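Local coordinates for protein ATP-dependent DNA helicase PIF1 (Candida albicans, PDB 7OTJ) that probably couples ATP hydrolysis to 5'-3' translocation along single-stranded DNA, unwinding duplexes and G-quadruplexes to maintain nuclear and mitochondrial genomes, at residues 144-149 with 504-509; 148-153 with 167-172; 267-272 with 434-439. All coordinates share one frame; numbering follows the deposited sequence.

How the contacts relate
Contacts 1 and 2 are neighbours, their centres about 10 Å apart; both start from the loop after strand 138-143 and share Leu148 and Pro149. Each is partly buried, with three buried residues among those that touch. Segment 167-172 also meets helix 503-511: Phe171 stacks on Phe508 and Phe169 packs on Val505, so a mixed aromatic and aliphatic cluster joins the two. Contact 3, centred about 40 Å and 32 Å from their centres, edges a different, antiparallel sheet, with two buried and two exposed residues. Chemistry follows place: polar bonds and aromatic rings beside the nucleotide in contact 1, proline, valine and phenylalanine packing behind a DNA-facing loop in contact 2, backbone bonding with aliphatic cover in contact 3.

Contact 1. Residues 144-149 with 504-509; sequences DFYQLP and KVIEFY. With ALF (tetrafluoroaluminate ion), chain F.
Tyr509, on the C-terminal helix 503-511, sends its hydroxyl to the start of the turn at 144-147, where OH accepts the backbone N-H of Phe145 at 3.0 Å from N (angle at the hydrogen 156°). Phe145 N lies in the plane of the Tyr509 ring, at its edge, and Thr24 is a second hydrogen-bond partner of the same hydroxyl. The Tyr146 and Tyr509 side chains pass in opposite directions, their ring planes 21° apart and offset so that little of one lies over the other; Tyr509 CD2 stands over one face of Tyr146, 3.4 Å from CE2. Val505 CG1 fills the corner between the two loop aromatics, 3.8 Å from Phe145 CB and 3.5 Å from Tyr146 CD1. Ile506 CG1 meets the Tyr146 ring in plane, at its edge. Phe145 turns the other way and points its edge at the face of Phe508, an edge-to-face pair with centroids 5.4 Å apart. Asp144 holds the turn from inside: with CG opposite the backbone N (chi1 -179°), OD1 folds back to accept Tyr146 N-H from above the carboxylate plane, an Asx turn. Its OD2 bonds Arg206 and, through the anti lone pair, takes an N-H of Gln147, NE2 lying 3.3 Å away. That same NE2 also donates to F3 of the tetrafluoroaluminate, 3.0 Å off. This is helicase motif III, GDxxQLPP. Asp144 OD2 and F3 share the Gln147 amide, which would set its orientation beside the phosphate mimic, consistent with a loop that responds to the nucleotide state.

Contact 2. Residues 148-153 with 167-172; sequences LPPVVK and VFFAFE. With nucleotides of chain C.
Phe169 N donates to OE2 of Glu172 at 2.6 Å, the shortest polar bond here; the N-H approaches the anti side, tilted 29° from the carboxylate plane. The return bond, Glu172 N to Phe169 O, closes the short 3-10 turn 170-172; the far end of the Phe169 ring lies against the prolines. That ring, its CG opposite the carbonyl carbon (chi1 -71°), brings CE2 to 3.6 Å from Pro149 CB, while its CD2 is 4.0 Å from Pro150 CD; the Pro150 ring and the phenylalanine side chain cross at about a right angle. Val167 CG1 lies above one face of the Phe169 ring, nearer its margin than its centre, and the same methyl is 4.2 Å from both Pro149 CB and Pro150 CD. His502 meets the ring edge-to-face. The two prolines end the GDxxQLPP motif III of the first RecA-like domain, the element that in superfamily 1 helicases links the ATP site to the DNA strand, and they are backed here by a segment from the far side of a loop whose middle is not modelled. Further along, Val152 and Val167 meet at about a right angle, CG1 of the first 3.8 Å from CG2 of the second. Val151 turns away from this packing to the bound strand: its CG1 touches both thymine bases, 3.4 Å from C2 of DT2 of chain C and 3.5 Å from C2 of DT3 of chain C, and its CG2 approaches the sugar oxygen O4' of DT3 of chain C. Beside it, Val152 O comes 3.1 Å from N3 of DT2 of chain C.

Contact 3. Residues 267-272 with 434-439; sequences GILPEP and TVLVSR
Leu436 O receives two backbone N-H groups from the loop that leaves strand 259-267: Ile268 N at 2.9 Å, with an angle of 134° at the hydrogen and a donor tilted 29° from the carbonyl plane, and Leu269 N more weakly at 3.5 Å. The chain leaves the extended form at Ile268, so that successive amides share one oxygen. Gly267 itself faces Val437 as an antiparallel non-hydrogen-bonded pair, their CA atoms 4.0 Å apart, and its CA packs against Leu436 O. Beyond the bonds, two side chains pack beside the carbonyl. Ile268 has CG1 set between its backbone N and carbonyl carbon (chi1 62°), which carries CD1 across to segment 434-436: there CD1 comes 3.6 Å from Val435 O and also touches Thr434 CG2 and Leu436 CD2. Leu269 packs separately, its CG against Leu436 CB and its CD1 3.6 Å from CG2 of Val437, a side chain it crosses at about a right angle. Val437 continues inward to Lys274, Val277 and Leu278 of helix 273-279. Along its other edge the second segment pairs with strand 424-429, where Leu436 and Val437 both face Thr428 in a classic beta bulge. At this bulge the strand turns a corner at Leu436; strand 435-446 pairs with 259-267 and 424-429, and elsewhere with 294-297, in the curled antiparallel sheet, as in the SH3-like 2B domain of Pif1 helicases.

Contact 1. Residues 144-149 with 504-509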
loop_
_atom_site.group_PDB
_atom_site.type_symbol
_atom_site.label_atom_id
_atom_site.label_comp_id
_atom_site.label_asym_id
_atom_site.label_seq_id
_atom_site.Cartn_x
_atom_site.Cartn_y
_atom_site.Cartn_z
ATOM N N ASP A 144 3.898 -11.417 5.644
ATOM C CA ASP A 144 5.101 -11.786 6.384
ATOM C C ASP A 144 5.046 -11.053 7.715
ATOM O O ASP A 144 5.136 -9.822 7.741
ATOM C CB ASP A 144 6.357 -11.424 5.591
ATOM C CG ASP A 144 7.649 -11.800 6.313
ATOM O OD1 ASP A 144 7.592 -12.557 7.310
ATOM O OD2 ASP A 144 8.731 -11.331 5.881
ATOM N N PHE A 145 4.862 -11.791 8.813
ATOM C CA PHE A 145 4.725 -11.131 10.105
ATOM C C PHE A 145 6.050 -10.603 10.659
ATOM O O PHE A 145 6.028 -9.873 11.657
ATOM C CB PHE A 145 4.053 -12.067 11.117
ATOM C CG PHE A 145 2.580 -12.283 10.858
ATOM C CD1 PHE A 145 1.657 -11.280 11.121
ATOM C CD2 PHE A 145 2.116 -13.491 10.355
ATOM C CE1 PHE A 145 0.303 -11.475 10.883
ATOM C CE2 PHE A 145 0.765 -13.691 10.117
ATOM C CZ PHE A 145 -0.143 -12.685 10.380
ATOM N N TYR A 146 7.193 -10.935 10.045
ATOM C CA TYR A 146 8.445 -10.266 10.397
ATOM C C TYR A 146 8.516 -8.855 9.829
ATOM O O TYR A 146 9.455 -8.117 10.148
ATOM C CB TYR A 146 9.659 -11.074 9.914
ATOM C CG TYR A 146 10.060 -12.198 10.845
ATOM C CD1 TYR A 146 10.249 -11.964 12.197
ATOM C CD2 TYR A 146 10.230 -13.495 10.373
ATOM C CE1 TYR A 146 10.609 -12.985 13.058
ATOM C CE2 TYR A 146 10.586 -14.524 11.227
ATOM C CZ TYR A 146 10.773 -14.262 12.570
ATOM O OH TYR A 146 11.125 -15.275 13.434
ATOM N N GLN A 147 7.552 -8.477 9.001
ATOM C CA GLN A 147 7.435 -7.143 8.440
ATOM C C GLN A 147 6.563 -6.302 9.377
ATOM O O GLN A 147 6.341 -6.670 10.534
ATOM C CB GLN A 147 6.945 -7.236 6.996
ATOM C CG GLN A 147 7.930 -8.026 6.105
ATOM C CD GLN A 147 7.693 -7.857 4.613
ATOM O OE1 GLN A 147 7.108 -6.871 4.171
ATOM N NE2 GLN A 147 8.157 -8.822 3.829
ATOM N N LEU A 148 6.158 -5.119 8.937
ATOM C CA LEU A 148 5.601 -4.134 9.859
ATOM C C LEU A 148 4.362 -4.670 10.580
ATOM O O LEU A 148 3.495 -5.282 9.944
ATOM C CB LEU A 148 5.282 -2.844 9.107
ATOM C CG LEU A 148 6.568 -2.057 8.819
ATOM C CD1 LEU A 148 6.390 -0.994 7.744
ATOM C CD2 LEU A 148 7.084 -1.434 10.111
ATOM N N PRO A 149 4.258 -4.482 11.895
ATOM C CA PRO A 149 3.072 -4.922 12.637
ATOM C C PRO A 149 1.918 -3.962 12.420
ATOM O O PRO A 149 2.093 -2.919 11.774
ATOM C CB PRO A 149 3.557 -4.893 14.093
ATOM C CG PRO A 149 4.535 -3.771 14.109
ATOM C CD PRO A 149 5.257 -3.870 12.787
ATOM N N LYS A 504 6.089 -12.025 19.906
ATOM C CA LYS A 504 5.017 -12.914 19.471
ATOM C C LYS A 504 5.177 -13.357 18.023
ATOM O O LYS A 504 4.681 -14.431 17.658
ATOM C CB LYS A 504 3.659 -12.234 19.669
ATOM C CG LYS A 504 3.185 -12.250 21.114
ATOM C CD LYS A 504 1.798 -11.657 21.267
ATOM C CE LYS A 504 1.246 -11.915 22.665
ATOM N NZ LYS A 504 1.210 -13.369 23.026
ATOM N N VAL A 505 5.869 -12.569 17.196
ATOM C CA VAL A 505 6.112 -12.979 15.818
ATOM C C VAL A 505 7.108 -14.130 15.776
ATOM O O VAL A 505 6.927 -15.100 15.029
ATOM C CB VAL A 505 6.609 -11.783 14.984
ATOM C CG1 VAL A 505 6.997 -12.236 13.585
ATOM C CG2 VAL A 505 5.562 -10.686 14.923
ATOM N N ILE A 506 8.178 -14.039 16.571
ATOM C CA ILE A 506 9.209 -15.073 16.568
ATOM C C ILE A 506 8.644 -16.407 17.043
ATOM O O ILE A 506 8.932 -17.460 16.461
ATOM C CB ILE A 506 10.422 -14.629 17.407
ATOM C CG1 ILE A 506 10.895 -13.242 16.964
ATOM C CG2 ILE A 506 11.558 -15.619 17.250
ATOM C CD1 ILE A 506 12.136 -12.754 17.688
ATOM N N GLU A 507 7.858 -16.392 18.127
ATOM C CA GLU A 507 7.241 -17.628 18.614
ATOM C C GLU A 507 6.235 -18.193 17.616
ATOM O O GLU A 507 6.065 -19.416 17.539
ATOM C CB GLU A 507 6.582 -17.404 19.978
ATOM C CG GLU A 507 5.348 -16.520 19.957
ATOM C CD GLU A 507 4.738 -16.346 21.335
ATOM O OE1 GLU A 507 5.372 -16.770 22.324
ATOM O OE2 GLU A 507 3.625 -15.784 21.428
ATOM N N PHE A 508 5.552 -17.325 16.866
ATOM C CA PHE A 508 4.656 -17.784 15.809
ATOM C C PHE A 508 5.398 -18.655 14.803
ATOM O O PHE A 508 4.994 -19.794 14.540
ATOM C CB PHE A 508 4.006 -16.583 15.116
ATOM C CG PHE A 508 3.203 -16.936 13.888
ATOM C CD1 PHE A 508 1.897 -17.391 13.999
ATOM C CD2 PHE A 508 3.746 -16.788 12.617
ATOM C CE1 PHE A 508 1.157 -17.706 12.871
ATOM C CE2 PHE A 508 3.006 -17.108 11.484
ATOM C CZ PHE A 508 1.707 -17.566 11.617
ATOM N N TYR A 509 6.497 -18.143 14.238
ATOM C CA TYR A 509 7.187 -18.889 13.191
ATOM C C TYR A 509 7.942 -20.096 13.731
ATOM O O TYR A 509 8.160 -21.054 12.982
ATOM C CB TYR A 509 8.150 -17.979 12.420
ATOM C CG TYR A 509 7.465 -17.091 11.404
ATOM C CD1 TYR A 509 6.854 -17.634 10.281
ATOM C CD2 TYR A 509 7.422 -15.711 11.569
ATOM C CE1 TYR A 509 6.215 -16.829 9.352
ATOM C CE2 TYR A 509 6.785 -14.899 10.643
ATOM C CZ TYR A 509 6.181 -15.466 9.536
ATOM O OH TYR A 509 5.542 -14.671 8.608
HETATM AL AL ALF F . 7.132 -8.107 0.069
HETATM F F1 ALF F . 5.356 -8.106 -0.065
HETATM F F2 ALF F . 8.914 -8.100 0.188
HETATM F F3 ALF F . 7.002 -9.527 1.143
HETATM F F4 ALF F . 7.281 -6.737 -1.068
HETATM O O HOH W 1 6.564 -6.662 1.929
#

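Contact 2. Residues 148-153 with 167-172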
loop_
_atom_site.group_PDB
_atom_site.type_symbol
_atom_site.label_atom_id
_atom_site.label_comp_id
_atom_site.label_asym_id
_atom_site.label_seq_id
_atom_site.Cartn_x
_atom_site.Cartn_y
_atom_site.Cartn_z
ATOM N N LEU A 148 6.158 -5.119 8.937
ATOM C CA LEU A 148 5.601 -4.134 9.859
ATOM C C LEU A 148 4.362 -4.670 10.580
ATOM O O LEU A 148 3.495 -5.282 9.944
ATOM C CB LEU A 148 5.282 -2.844 9.107
ATOM C CG LEU A 148 6.568 -2.057 8.819
ATOM C CD1 LEU A 148 6.390 -0.994 7.744
ATOM C CD2 LEU A 148 7.084 -1.434 10.111
ATOM N N PRO A 149 4.258 -4.482 11.895
ATOM C CA PRO A 149 3.072 -4.922 12.637
ATOM C C PRO A 149 1.918 -3.962 12.420
ATOM O O PRO A 149 2.093 -2.919 11.774
ATOM C CB PRO A 149 3.557 -4.893 14.093
ATOM C CG PRO A 149 4.535 -3.771 14.109
ATOM C CD PRO A 149 5.257 -3.870 12.787
ATOM N N PRO A 150 0.718 -4.286 12.909
ATOM C CA PRO A 150 -0.390 -3.322 12.827
ATOM C C PRO A 150 -0.037 -2.014 13.521
ATOM O O PRO A 150 0.617 -2.004 14.564
ATOM C CB PRO A 150 -1.544 -4.040 13.541
ATOM C CG PRO A 150 -1.190 -5.470 13.509
ATOM C CD PRO A 150 0.303 -5.547 13.550
ATOM N N VAL A 151 -0.515 -0.911 12.963
ATOM C CA VAL A 151 -0.208 0.406 13.508
ATOM C C VAL A 151 -1.023 0.634 14.775
ATOM O O VAL A 151 -2.248 0.462 14.782
ATOM C CB VAL A 151 -0.467 1.503 12.464
ATOM C CG1 VAL A 151 -0.295 2.881 13.092
ATOM C CG2 VAL A 151 0.483 1.333 11.276
ATOM N N VAL A 152 -0.338 0.999 15.857
ATOM C CA VAL A 152 -0.981 1.325 17.123
ATOM C C VAL A 152 -0.785 2.815 17.413
ATOM O O VAL A 152 -0.033 3.510 16.732
ATOM C CB VAL A 152 -0.457 0.456 18.287
ATOM C CG1 VAL A 152 -1.077 -0.934 18.235
ATOM C CG2 VAL A 152 1.074 0.373 18.260
ATOM N N LYS A 153 -1.478 3.299 18.444
ATOM C CA LYS A 153 -1.461 4.720 18.820
ATOM C C LYS A 153 -0.045 5.273 19.020
ATOM O O LYS A 153 0.529 5.182 20.106
ATOM C CB LYS A 153 -2.283 4.936 20.096
ATOM C CG LYS A 153 -2.347 6.384 20.576
ATOM C CD LYS A 153 -2.897 6.465 21.994
ATOM C CE LYS A 153 -1.993 5.735 22.977
ATOM N NZ LYS A 153 -2.568 5.709 24.351
ATOM N N VAL A 167 -0.544 -4.208 20.773
ATOM C CA VAL A 167 -0.363 -4.760 19.434
ATOM C C VAL A 167 -0.966 -6.162 19.417
ATOM O O VAL A 167 -0.485 -7.069 20.103
ATOM C CB VAL A 167 1.116 -4.781 19.022
ATOM C CG1 VAL A 167 1.264 -5.283 17.598
ATOM C CG2 VAL A 167 1.726 -3.396 19.158
ATOM N N PHE A 168 -2.045 -6.328 18.657
ATOM C CA PHE A 168 -2.782 -7.585 18.552
ATOM C C PHE A 168 -2.610 -8.109 17.128
ATOM O O PHE A 168 -3.285 -7.647 16.204
ATOM C CB PHE A 168 -4.249 -7.375 18.914
ATOM C CG PHE A 168 -4.993 -8.643 19.174
ATOM C CD1 PHE A 168 -4.591 -9.502 20.185
ATOM C CD2 PHE A 168 -6.107 -8.975 18.420
ATOM C CE1 PHE A 168 -5.281 -10.677 20.430
ATOM C CE2 PHE A 168 -6.802 -10.144 18.664
ATOM C CZ PHE A 168 -6.389 -10.994 19.668
ATOM N N PHE A 169 -1.669 -9.033 16.941
ATOM C CA PHE A 169 -1.385 -9.530 15.601
ATOM C C PHE A 169 -2.563 -10.334 15.049
ATOM O O PHE A 169 -3.413 -10.843 15.789
ATOM C CB PHE A 169 -0.117 -10.387 15.602
ATOM C CG PHE A 169 1.150 -9.603 15.791
ATOM C CD1 PHE A 169 1.694 -9.437 17.054
ATOM C CD2 PHE A 169 1.799 -9.031 14.706
ATOM C CE1 PHE A 169 2.865 -8.713 17.235
ATOM C CE2 PHE A 169 2.973 -8.304 14.885
ATOM C CZ PHE A 169 3.502 -8.147 16.148
ATOM N N ALA A 170 -2.580 -10.479 13.722
ATOM C CA ALA A 170 -3.697 -11.158 13.077
ATOM C C ALA A 170 -3.764 -12.623 13.485
ATOM O O ALA A 170 -4.860 -13.165 13.676
ATOM C CB ALA A 170 -3.582 -11.035 11.558
ATOM N N PHE A 171 -2.606 -13.274 13.637
ATOM C CA PHE A 171 -2.560 -14.691 13.980
ATOM C C PHE A 171 -3.008 -14.986 15.405
ATOM O O PHE A 171 -3.090 -16.162 15.775
ATOM C CB PHE A 171 -1.154 -15.258 13.755
ATOM C CG PHE A 171 -0.056 -14.522 14.488
ATOM C CD1 PHE A 171 0.187 -14.758 15.833
ATOM C CD2 PHE A 171 0.764 -13.631 13.812
ATOM C CE1 PHE A 171 1.214 -14.093 16.497
ATOM C CE2 PHE A 171 1.789 -12.972 14.465
ATOM C CZ PHE A 171 2.016 -13.201 15.808
ATOM N N GLU A 172 -3.278 -13.962 16.212
ATOM C CA GLU A 172 -3.782 -14.165 17.562
ATOM C C GLU A 172 -5.299 -14.135 17.630
ATOM O O GLU A 172 -5.872 -14.602 18.620
ATOM C CB GLU A 172 -3.234 -13.095 18.511
ATOM C CG GLU A 172 -1.742 -12.831 18.408
ATOM C CD GLU A 172 -1.297 -11.724 19.348
ATOM O OE1 GLU A 172 -1.362 -11.929 20.577
ATOM O OE2 GLU A 172 -0.909 -10.643 18.860
ATOM P P DT C 3 2.021 6.435 6.986
ATOM O OP1 DT C 3 2.653 6.459 5.643
ATOM O OP2 DT C 3 1.584 7.701 7.622
ATOM O "O5'" DT C 3 0.763 5.438 6.961
ATOM C "C5'" DT C 3 0.939 4.097 6.524
ATOM C "C4'" DT C 3 -0.236 3.206 6.921
ATOM O "O4'" DT C 3 -0.311 3.106 8.357
ATOM C "C3'" DT C 3 -1.603 3.690 6.482
ATOM O "O3'" DT C 3 -1.881 3.209 5.179
ATOM C "C2'" DT C 3 -2.537 3.056 7.515
ATOM C "C1'" DT C 3 -1.663 2.973 8.765
ATOM N N1 DT C 3 -1.944 4.028 9.774
ATOM C C2 DT C 3 -2.836 3.772 10.785
ATOM O O2 DT C 3 -3.435 2.719 10.892
ATOM N N3 DT C 3 -3.007 4.806 11.672
ATOM C C4 DT C 3 -2.375 6.043 11.647
ATOM O O4 DT C 3 -2.590 6.916 12.485
ATOM C C5 DT C 3 -1.446 6.239 10.559
ATOM C C7 DT C 3 -0.702 7.537 10.421
ATOM C C6 DT C 3 -1.275 5.232 9.691
ATOM P P DT C 2 4.366 9.487 11.746
ATOM O OP1 DT C 2 5.588 10.136 11.220
ATOM O OP2 DT C 2 3.188 10.302 12.124
ATOM O "O5'" DT C 2 3.913 8.386 10.679
ATOM C "C5'" DT C 2 4.891 7.573 10.034
ATOM C "C4'" DT C 2 4.413 6.137 9.905
ATOM O "O4'" DT C 2 4.442 5.513 11.202
ATOM C "C3'" DT C 2 2.995 5.989 9.376
ATOM O "O3'" DT C 2 3.048 5.722 7.989
ATOM C "C2'" DT C 2 2.417 4.799 10.151
ATOM C "C1'" DT C 2 3.293 4.705 11.401
ATOM N N1 DT C 2 2.618 5.150 12.663
ATOM C C2 DT C 2 2.702 4.355 13.785
ATOM O O2 DT C 2 3.281 3.281 13.801
ATOM N N3 DT C 2 2.066 4.855 14.892
ATOM C C4 DT C 2 1.381 6.051 14.989
ATOM O O4 DT C 2 0.843 6.414 16.032
ATOM C C5 DT C 2 1.344 6.843 13.782
ATOM C C7 DT C 2 0.631 8.163 13.769
ATOM C C6 DT C 2 1.960 6.361 12.691
#

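Contact 3. Residues 267-272 with 434-439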
loop_
_atom_site.group_PDB
_atom_site.type_symbol
_atom_site.label_atom_id
_atom_site.label_comp_id
_atom_site.label_asym_id
_atom_site.label_seq_id
_atom_site.Cartn_x
_atom_site.Cartn_y
_atom_site.Cartn_z
ATOM N N GLY A 267 -17.853 21.742 1.858
ATOM C CA GLY A 267 -18.559 20.713 2.596
ATOM C C GLY A 267 -19.652 21.220 3.515
ATOM O O GLY A 267 -19.615 22.368 3.970
ATOM N N ILE A 268 -20.632 20.361 3.796
ATOM C CA ILE A 268 -21.761 20.715 4.648
ATOM C C ILE A 268 -21.586 20.204 6.075
ATOM O O ILE A 268 -22.509 20.317 6.887
ATOM C CB ILE A 268 -23.084 20.212 4.049
ATOM C CG1 ILE A 268 -23.075 18.684 3.939
ATOM C CG2 ILE A 268 -23.347 20.869 2.696
ATOM C CD1 ILE A 268 -24.326 18.112 3.321
ATOM N N LEU A 269 -20.428 19.647 6.400
ATOM C CA LEU A 269 -20.174 19.266 7.778
ATOM C C LEU A 269 -19.746 20.483 8.597
ATOM O O LEU A 269 -19.101 21.395 8.077
ATOM C CB LEU A 269 -19.086 18.203 7.857
ATOM C CG LEU A 269 -19.366 16.773 7.414
ATOM C CD1 LEU A 269 -18.132 15.937 7.743
ATOM C CD2 LEU A 269 -20.636 16.194 8.064
ATOM N N PRO A 270 -20.102 20.521 9.877
ATOM C CA PRO A 270 -19.635 21.606 10.747
ATOM C C PRO A 270 -18.158 21.446 11.081
ATOM O O PRO A 270 -17.526 20.431 10.786
ATOM C CB PRO A 270 -20.516 21.461 11.989
ATOM C CG PRO A 270 -20.851 20.005 12.035
ATOM C CD PRO A 270 -20.949 19.554 10.599
ATOM N N GLU A 271 -17.595 22.495 11.679
ATOM C CA GLU A 271 -16.238 22.390 12.192
ATOM C C GLU A 271 -16.255 21.883 13.628
ATOM O O GLU A 271 -17.243 22.059 14.351
ATOM C CB GLU A 271 -15.535 23.750 12.129
ATOM C CG GLU A 271 -15.315 24.314 10.727
ATOM C CD GLU A 271 -14.225 23.596 9.939
ATOM O OE1 GLU A 271 -13.625 22.634 10.460
ATOM O OE2 GLU A 271 -13.965 24.006 8.787
ATOM N N PRO A 272 -15.154 21.279 14.099
ATOM C CA PRO A 272 -13.894 20.969 13.412
ATOM C C PRO A 272 -13.981 19.717 12.532
ATOM O O PRO A 272 -12.991 19.349 11.892
ATOM C CB PRO A 272 -12.922 20.756 14.570
ATOM C CG PRO A 272 -13.780 20.162 15.637
ATOM C CD PRO A 272 -15.153 20.778 15.486
ATOM N N THR A 434 -25.256 11.946 -0.639
ATOM C CA THR A 434 -25.081 13.354 -0.301
ATOM C C THR A 434 -23.634 13.585 0.121
ATOM O O THR A 434 -23.174 13.020 1.118
ATOM C CB THR A 434 -26.043 13.756 0.816
ATOM O OG1 THR A 434 -27.394 13.575 0.373
ATOM C CG2 THR A 434 -25.834 15.204 1.211
ATOM N N VAL A 435 -22.916 14.413 -0.635
ATOM C CA VAL A 435 -21.507 14.643 -0.342
ATOM C C VAL A 435 -21.408 15.536 0.888
ATOM O O VAL A 435 -22.015 16.611 0.945
ATOM C CB VAL A 435 -20.790 15.264 -1.549
ATOM C CG1 VAL A 435 -21.671 16.307 -2.205
ATOM C CG2 VAL A 435 -19.472 15.883 -1.125
ATOM N N LEU A 436 -20.678 15.068 1.898
ATOM C CA LEU A 436 -20.528 15.817 3.137
ATOM C C LEU A 436 -19.288 16.698 3.131
ATOM O O LEU A 436 -19.313 17.800 3.693
ATOM C CB LEU A 436 -20.481 14.851 4.327
ATOM C CG LEU A 436 -21.661 13.872 4.469
ATOM C CD1 LEU A 436 -21.468 12.933 5.648
ATOM C CD2 LEU A 436 -22.989 14.606 4.597
ATOM N N VAL A 437 -18.221 16.254 2.472
ATOM C CA VAL A 437 -16.990 17.019 2.327
ATOM C C VAL A 437 -16.473 16.793 0.913
ATOM O O VAL A 437 -16.551 15.677 0.390
ATOM C CB VAL A 437 -15.930 16.606 3.370
ATOM C CG1 VAL A 437 -14.625 17.303 3.089
ATOM C CG2 VAL A 437 -16.397 16.934 4.771
ATOM N N SER A 438 -15.984 17.863 0.279
ATOM C CA SER A 438 -15.433 17.787 -1.068
ATOM C C SER A 438 -14.081 18.489 -1.136
ATOM O O SER A 438 -13.918 19.597 -0.613
ATOM C CB SER A 438 -16.396 18.411 -2.080
ATOM O OG SER A 438 -15.875 18.335 -3.393
ATOM N N ARG A 439 -13.127 17.857 -1.818
ATOM C CA ARG A 439 -11.846 18.481 -2.126
ATOM C C ARG A 439 -11.533 18.259 -3.595
ATOM O O ARG A 439 -11.541 17.119 -4.071
ATOM C CB ARG A 439 -10.694 17.931 -1.275
ATOM C CG ARG A 439 -9.322 18.325 -1.834
ATOM C CD ARG A 439 -8.178 18.001 -0.893
ATOM N NE ARG A 439 -8.177 18.872 0.275
ATOM C CZ ARG A 439 -7.414 18.689 1.343
ATOM N NH1 ARG A 439 -6.548 17.688 1.411
ATOM N NH2 ARG A 439 -7.533 19.524 2.374
#